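Local coordinates for dockerin type 1 (Clostridium thermocellum, PDB 4DH2), which binds two calcium ions and docks onto a type I cohesin of a cellulosome anchoring protein, as the dockerin domain of a probable glycoside hydrolase, at residues Ala5-Val10 / Phe71-Tyr76; Ser19-Met24 / Tyr59-Leu64. One frame throughout, in Å; residues are numbered along the deposited sequence.

Contact 1: residues Ala5-Val10 / Phe71-Tyr76; sequences AVIGDV and FPKNSY. With CA (calcium ion), chain H.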
loop_
_atom_site.group_PDB
_atom_site.type_symbol
_atom_site.label_atom_id
_atom_site.label_comp_id
_atom_site.label_asym_id
_atom_site.label_seq_id
_atom_site.Cartn_x
_atom_site.Cartn_y
_atom_site.Cartn_z
ATOM N N ALA B 5 -9.246 8.808 23.105
ATOM C CA ALA B 5 -9.195 7.764 22.086
ATOM C C ALA B 5 -8.478 8.256 20.839
ATOM O O ALA B 5 -8.184 9.459 20.694
ATOM C CB ALA B 5 -10.577 7.296 21.742
ATOM N N VAL B 6 -8.197 7.336 19.920
ATOM C CA VAL B 6 -7.266 7.667 18.851
ATOM C C VAL B 6 -7.972 8.274 17.648
ATOM O O VAL B 6 -8.935 7.706 17.141
ATOM C CB VAL B 6 -6.444 6.435 18.395
ATOM C CG1 VAL B 6 -5.539 6.822 17.239
ATOM C CG2 VAL B 6 -5.625 5.854 19.572
ATOM N N ILE B 7 -7.474 9.428 17.200
ATOM C CA ILE B 7 -8.053 10.140 16.059
ATOM C C ILE B 7 -7.839 9.342 14.779
ATOM O O ILE B 7 -6.719 8.921 14.459
ATOM C CB ILE B 7 -7.448 11.544 15.946
ATOM C CG1 ILE B 7 -7.807 12.347 17.201
ATOM C CG2 ILE B 7 -7.964 12.266 14.701
ATOM C CD1 ILE B 7 -7.124 13.717 17.285
ATOM N N GLY B 8 -8.930 9.085 14.069
ATOM C CA GLY B 8 -8.844 8.273 12.869
ATOM C C GLY B 8 -9.166 6.829 13.173
ATOM O O GLY B 8 -9.401 6.053 12.259
ATOM N N ASP B 9 -9.199 6.459 14.468
ATOM C CA ASP B 9 -9.391 5.062 14.835
ATOM C C ASP B 9 -10.870 4.796 15.076
ATOM O O ASP B 9 -11.362 4.762 16.218
ATOM C CB ASP B 9 -8.556 4.707 16.082
ATOM C CG ASP B 9 -8.778 3.292 16.539
ATOM O OD1 ASP B 9 -9.265 2.469 15.748
ATOM O OD2 ASP B 9 -8.492 2.986 17.728
ATOM N N VAL B 10 -11.600 4.645 13.979
ATOM C CA VAL B 10 -13.040 4.620 14.053
ATOM C C VAL B 10 -13.630 3.281 14.490
ATOM O O VAL B 10 -14.810 3.226 14.766
ATOM C CB VAL B 10 -13.695 5.083 12.720
ATOM C CG1 VAL B 10 -13.202 6.488 12.355
ATOM C CG2 VAL B 10 -13.446 4.094 11.607
ATOM N N PHE B 71 -2.761 13.602 11.765
ATOM C CA PHE B 71 -3.910 14.381 11.321
ATOM C C PHE B 71 -3.867 15.789 11.896
ATOM O O PHE B 71 -3.280 16.032 12.948
ATOM C CB PHE B 71 -5.198 13.680 11.745
ATOM C CG PHE B 71 -5.342 12.320 11.152
ATOM C CD1 PHE B 71 -5.469 12.171 9.764
ATOM C CD2 PHE B 71 -5.343 11.199 11.944
ATOM C CE1 PHE B 71 -5.573 10.909 9.193
ATOM C CE2 PHE B 71 -5.459 9.932 11.373
ATOM C CZ PHE B 71 -5.573 9.801 9.994
ATOM N N PRO B 72 -4.499 16.725 11.207
ATOM C CA PRO B 72 -4.455 18.112 11.673
ATOM C C PRO B 72 -4.945 18.262 13.105
ATOM O O PRO B 72 -4.341 19.023 13.866
ATOM C CB PRO B 72 -5.366 18.838 10.691
ATOM C CG PRO B 72 -5.251 18.034 9.433
ATOM C CD PRO B 72 -5.087 16.603 9.859
ATOM N N LYS B 73 -5.996 17.536 13.482
ATOM C CA LYS B 73 -6.507 17.626 14.844
ATOM C C LYS B 73 -5.665 16.777 15.800
ATOM O O LYS B 73 -5.268 15.674 15.449
ATOM C CB LYS B 73 -7.952 17.157 14.876
ATOM C CG LYS B 73 -8.599 17.185 16.248
ATOM C CD LYS B 73 -10.092 16.872 16.175
ATOM C CE LYS B 73 -10.361 15.376 16.376
ATOM N NZ LYS B 73 -11.817 15.012 16.247
ATOM N N ASN B 74 -5.418 17.268 17.013
ATOM C CA ASN B 74 -4.571 16.541 17.971
ATOM C C ASN B 74 -5.224 16.320 19.337
ATOM O O ASN B 74 -6.230 16.947 19.658
ATOM C CB ASN B 74 -3.244 17.280 18.168
ATOM C CG ASN B 74 -2.249 16.993 17.062
ATOM O OD1 ASN B 74 -1.701 15.892 16.978
ATOM N ND2 ASN B 74 -2.005 17.982 16.212
ATOM N N SER B 75 -4.645 15.427 20.140
ATOM C CA SER B 75 -5.118 15.207 21.509
ATOM C C SER B 75 -4.620 16.316 22.437
ATOM O O SER B 75 -5.193 16.563 23.500
ATOM C CB SER B 75 -4.661 13.842 22.025
ATOM O OG SER B 75 -3.246 13.760 22.100
ATOM N N TYR B 76 -3.546 16.977 22.020
ATOM C CA TYR B 76 -3.000 18.127 22.733
ATOM C C TYR B 76 -3.214 19.410 21.920
ATOM O O TYR B 76 -3.551 19.364 20.731
ATOM C CB TYR B 76 -1.506 17.914 23.010
ATOM C CG TYR B 76 -0.707 17.524 21.785
ATOM C CD1 TYR B 76 -0.514 16.185 21.452
ATOM C CD2 TYR B 76 -0.159 18.493 20.952
ATOM C CE1 TYR B 76 0.213 15.821 20.332
ATOM C CE2 TYR B 76 0.568 18.141 19.827
ATOM C CZ TYR B 76 0.757 16.798 19.528
ATOM O OH TYR B 76 1.474 16.422 18.410
HETATM CA CA CA H . -8.698 1.145 13.840
HETATM O O HOH W 1 -8.450 -0.837 12.477
#
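I7 carries the apolar part of this contact, reaching from the N-terminal loop to both F71 and K73 of the C-terminal tail. Its two branches divide the work. With CG1 beside the backbone N (chi1 -63°) and the chain running on extended, CD1 reaches the tail, lying 3.3 Å from the carbonyl O of K73 and 3.7 Å from CE of the same lysine. The CG2 methyl instead meets the F71 ring, 4.0 Å from CD2, the two side chains running antiparallel past one another.

Backbone atoms of the type II turn V6-D9 complete the packing on F71: I7 O is 3.5 Å from F71 CE2, and G8 CA is 4.1 Å from the same atom, both oblique to the ring. G8, with no side chain and a positive phi (95°) at the third position of the turn, lets the F71 ring come up to its CA.

The polar groups find their partners outside the two segments. K73, bent at chi3 (93°), lays its aliphatic chain along I7 while NZ donates to the carbonyls of W42 and D45; the ammonium also makes a cation-pi contact with W42. One residue beyond G8, D9 OD1 binds the first calcium at 2.4 Å, and D9 OD2 accepts from the backbone N of G14.

The contact thus brings the two ends of the modelled chain together, next to both calcium sites. I7 also packs on W42 of helix 40-44 and on V46, G8 bonds through its backbone to V43, and F71 lies against Y59 and L60 of helix 54-64.

Contact 2: residues Ser19-Met24 / Tyr59-Leu64; sequences SDYVLM and YLKRYL. With CA (calcium ion), chain H; SO4 (sulfate ion), chain K; SO4 (sulfate ion), chain J.
Y21 and L60 form the tightly packed centre of this near-antiparallel helix pair, whose axes come within 10.0 Å at an angle of 162°. The L60 CD2 methyl presses on the backbone of the facing helix, 3.6 Å from D20 O and 3.7 Å from Y21 CA, while CD1 meets the M24 CE methyl at 3.9 Å. M24 gets there by folding its chain at chi2 and chi3. With CG anti to the backbone N (chi1 -173°), the Y21 ring runs beside helix 59-64: CD1 lies 3.9 Å from L60 CB, and the L64 CD1 methyl sits 3.7 Å from Y21 CB.

Toward the cohesin the contact becomes mixed, polar and apolar. The Y21 hydroxyl end lies across the K61 chain in a tight approach, OH being 3.0 Å from CE but 4.0 Å from NZ; the lysine bends at chi3 and salt-bridges through NZ to D79 of the cohesin chain. L92 of that chain packs on both Y21 and K61. The looser side lies away from the interhelical face, where partly exposed R62 holds a sulfate, probably from the crystallisation liquor, at its guanidinium edge, with NE donating almost straight (172°) to O3.

Near the N-terminal end of helix 18-28, D20 chelates the first calcium through both carboxylate oxygens. Methyls and a ring therefore hold the helices together, while the carboxylate of helix 18-28 reaches a metal and the K61 ammonium of helix 54-64 reaches the cohesin.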
loop_
_atom_site.group_PDB
_atom_site.type_symbol
_atom_site.label_atom_id
_atom_site.label_comp_id
_atom_site.label_asym_id
_atom_site.label_seq_id
_atom_site.Cartn_x
_atom_site.Cartn_y
_atom_site.Cartn_z
ATOM N N SER B 19 -8.866 -0.851 7.801
ATOM C CA SER B 19 -10.226 -1.059 8.277
ATOM C C SER B 19 -10.916 0.268 8.613
ATOM O O SER B 19 -12.130 0.425 8.396
ATOM C CB SER B 19 -10.271 -2.015 9.476
ATOM O OG SER B 19 -9.861 -3.312 9.063
ATOM N N ASP B 20 -10.178 1.210 9.188
ATOM C CA ASP B 20 -10.759 2.504 9.498
ATOM C C ASP B 20 -11.114 3.265 8.234
ATOM O O ASP B 20 -12.100 3.997 8.184
ATOM C CB ASP B 20 -9.788 3.312 10.324
ATOM C CG ASP B 20 -9.420 2.586 11.604
ATOM O OD1 ASP B 20 -10.276 2.475 12.495
ATOM O OD2 ASP B 20 -8.289 2.082 11.654
ATOM N N TYR B 21 -10.290 3.109 7.210
ATOM C CA TYR B 21 -10.561 3.743 5.918
ATOM C C TYR B 21 -11.837 3.200 5.267
ATOM O O TYR B 21 -12.703 3.960 4.790
ATOM C CB TYR B 21 -9.367 3.498 4.988
ATOM C CG TYR B 21 -9.405 4.216 3.657
ATOM C CD1 TYR B 21 -9.535 5.592 3.590
ATOM C CD2 TYR B 21 -9.256 3.508 2.472
ATOM C CE1 TYR B 21 -9.561 6.242 2.383
ATOM C CE2 TYR B 21 -9.280 4.159 1.247
ATOM C CZ TYR B 21 -9.433 5.530 1.226
ATOM O OH TYR B 21 -9.455 6.204 0.030
ATOM N N VAL B 22 -11.957 1.881 5.223
ATOM C CA VAL B 22 -13.146 1.252 4.663
ATOM C C VAL B 22 -14.388 1.643 5.457
ATOM O O VAL B 22 -15.437 2.003 4.864
ATOM C CB VAL B 22 -12.989 -0.278 4.663
ATOM C CG1 VAL B 22 -14.262 -0.939 4.223
ATOM C CG2 VAL B 22 -11.817 -0.684 3.714
ATOM N N LEU B 23 -14.282 1.634 6.793
ATOM C CA LEU B 23 -15.401 2.051 7.634
ATOM C C LEU B 23 -15.799 3.520 7.403
ATOM O O LEU B 23 -17.002 3.847 7.325
ATOM C CB LEU B 23 -15.105 1.805 9.112
ATOM C CG LEU B 23 -15.139 0.336 9.560
ATOM C CD1 LEU B 23 -14.586 0.232 10.968
ATOM C CD2 LEU B 23 -16.527 -0.267 9.498
ATOM N N MET B 24 -14.824 4.405 7.292
ATOM C CA MET B 24 -15.100 5.802 7.008
ATOM C C MET B 24 -15.876 5.941 5.687
ATOM O O MET B 24 -16.883 6.660 5.604
ATOM C CB MET B 24 -13.787 6.572 6.914
ATOM C CG MET B 24 -13.947 7.982 6.425
ATOM S SD MET B 24 -14.682 9.055 7.657
ATOM C CE MET B 24 -13.148 9.430 8.520
ATOM N N TYR B 59 -8.021 12.554 4.226
ATOM C CA TYR B 59 -6.922 12.636 5.172
ATOM C C TYR B 59 -6.512 11.248 5.577
ATOM O O TYR B 59 -5.323 10.974 5.731
ATOM C CB TYR B 59 -7.255 13.453 6.425
ATOM C CG TYR B 59 -6.943 14.907 6.274
ATOM C CD1 TYR B 59 -7.947 15.825 6.027
ATOM C CD2 TYR B 59 -5.640 15.364 6.350
ATOM C CE1 TYR B 59 -7.667 17.172 5.864
ATOM C CE2 TYR B 59 -5.342 16.699 6.188
ATOM C CZ TYR B 59 -6.353 17.601 5.958
ATOM O OH TYR B 59 -6.043 18.927 5.800
ATOM N N LEU B 60 -7.480 10.359 5.768
ATOM C CA LEU B 60 -7.124 8.976 6.085
ATOM C C LEU B 60 -6.295 8.356 4.956
ATOM O O LEU B 60 -5.302 7.666 5.226
ATOM C CB LEU B 60 -8.338 8.086 6.344
ATOM C CG LEU B 60 -8.730 7.865 7.788
ATOM C CD1 LEU B 60 -9.256 9.168 8.356
ATOM C CD2 LEU B 60 -9.779 6.777 7.871
ATOM N N LYS B 61 -6.698 8.604 3.703
ATOM C CA LYS B 61 -5.972 8.090 2.546
ATOM C C LYS B 61 -4.545 8.613 2.590
ATOM O O LYS B 61 -3.600 7.833 2.442
ATOM C CB LYS B 61 -6.659 8.503 1.245
ATOM C CG LYS B 61 -5.926 8.117 -0.034
ATOM C CD LYS B 61 -6.531 8.724 -1.312
ATOM C CE LYS B 61 -7.777 7.966 -1.767
ATOM N NZ LYS B 61 -8.132 8.142 -3.226
ATOM N N ARG B 62 -4.382 9.921 2.791
ATOM C CA ARG B 62 -3.040 10.539 2.883
ATOM C C ARG B 62 -2.174 9.926 3.983
ATOM O O ARG B 62 -0.956 9.711 3.821
ATOM C CB ARG B 62 -3.152 12.064 3.097
ATOM C CG ARG B 62 -3.622 12.827 1.879
ATOM C CD ARG B 62 -3.754 14.308 2.207
ATOM N NE ARG B 62 -4.278 15.070 1.098
ATOM C CZ ARG B 62 -4.674 16.339 1.187
ATOM N NH1 ARG B 62 -4.614 16.977 2.353
ATOM N NH2 ARG B 62 -5.135 16.971 0.112
ATOM N N TYR B 63 -2.794 9.660 5.119
ATOM C CA TYR B 63 -2.110 9.052 6.238
ATOM C C TYR B 63 -1.661 7.648 5.860
ATOM O O TYR B 63 -0.515 7.274 6.098
ATOM C CB TYR B 63 -3.055 9.032 7.432
ATOM C CG TYR B 63 -2.504 8.379 8.679
ATOM C CD1 TYR B 63 -1.819 9.119 9.634
ATOM C CD2 TYR B 63 -2.688 7.032 8.908
ATOM C CE1 TYR B 63 -1.326 8.507 10.795
ATOM C CE2 TYR B 63 -2.196 6.415 10.051
ATOM C CZ TYR B 63 -1.517 7.158 10.987
ATOM O OH TYR B 63 -1.040 6.532 12.126
ATOM N N LEU B 64 -2.533 6.878 5.213
ATOM C CA LEU B 64 -2.204 5.489 4.925
ATOM C C LEU B 64 -1.164 5.399 3.793
ATOM O O LEU B 64 -0.465 4.391 3.682
ATOM C CB LEU B 64 -3.447 4.672 4.589
ATOM C CG LEU B 64 -4.404 4.475 5.765
ATOM C CD1 LEU B 64 -5.639 3.737 5.270
ATOM C CD2 LEU B 64 -3.733 3.723 6.940
HETATM CA CA CA H . -8.698 1.145 13.840
HETATM S S SO4 K . -4.410 14.568 -2.376
HETATM O O1 SO4 K . -4.256 13.769 -3.588
HETATM O O2 SO4 K . -5.567 15.452 -2.538
HETATM O O3 SO4 K . -4.639 13.680 -1.239
HETATM O O4 SO4 K . -3.193 15.349 -2.131
HETATM S S SO4 J . -8.741 21.270 5.519
HETATM O O1 SO4 J . -8.129 20.498 4.443
HETATM O O2 SO4 J . -10.189 21.215 5.321
HETATM O O3 SO4 J . -8.349 20.736 6.818
HETATM O O4 SO4 J . -8.280 22.659 5.467
HETATM O O HOH W 1 -8.450 -0.837 12.477
#

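Contact 2 is a buried helix-helix contact near the centre of the domain, joining helices 18-28 and 54-64, whereas contact 1 is a partly buried clasp between loops at the two chain ends. Along the sequence the helix pair is nested inside the loop that contact 1 closes. Both are mainly apolar across their segments, but contact 1 has a lysine bonded to backbone carbonyls of its own chain, and contact 2 has one paired with a carboxylate of the cohesin. They share the first calcium site: D9 and D20 ligate the same ion, which also carries a water. D9 OD1 and D20 OD1 come within 3.4 Å, a closeness the calcium presumably offsets. F71 CE1 against Y59 O makes a second junction.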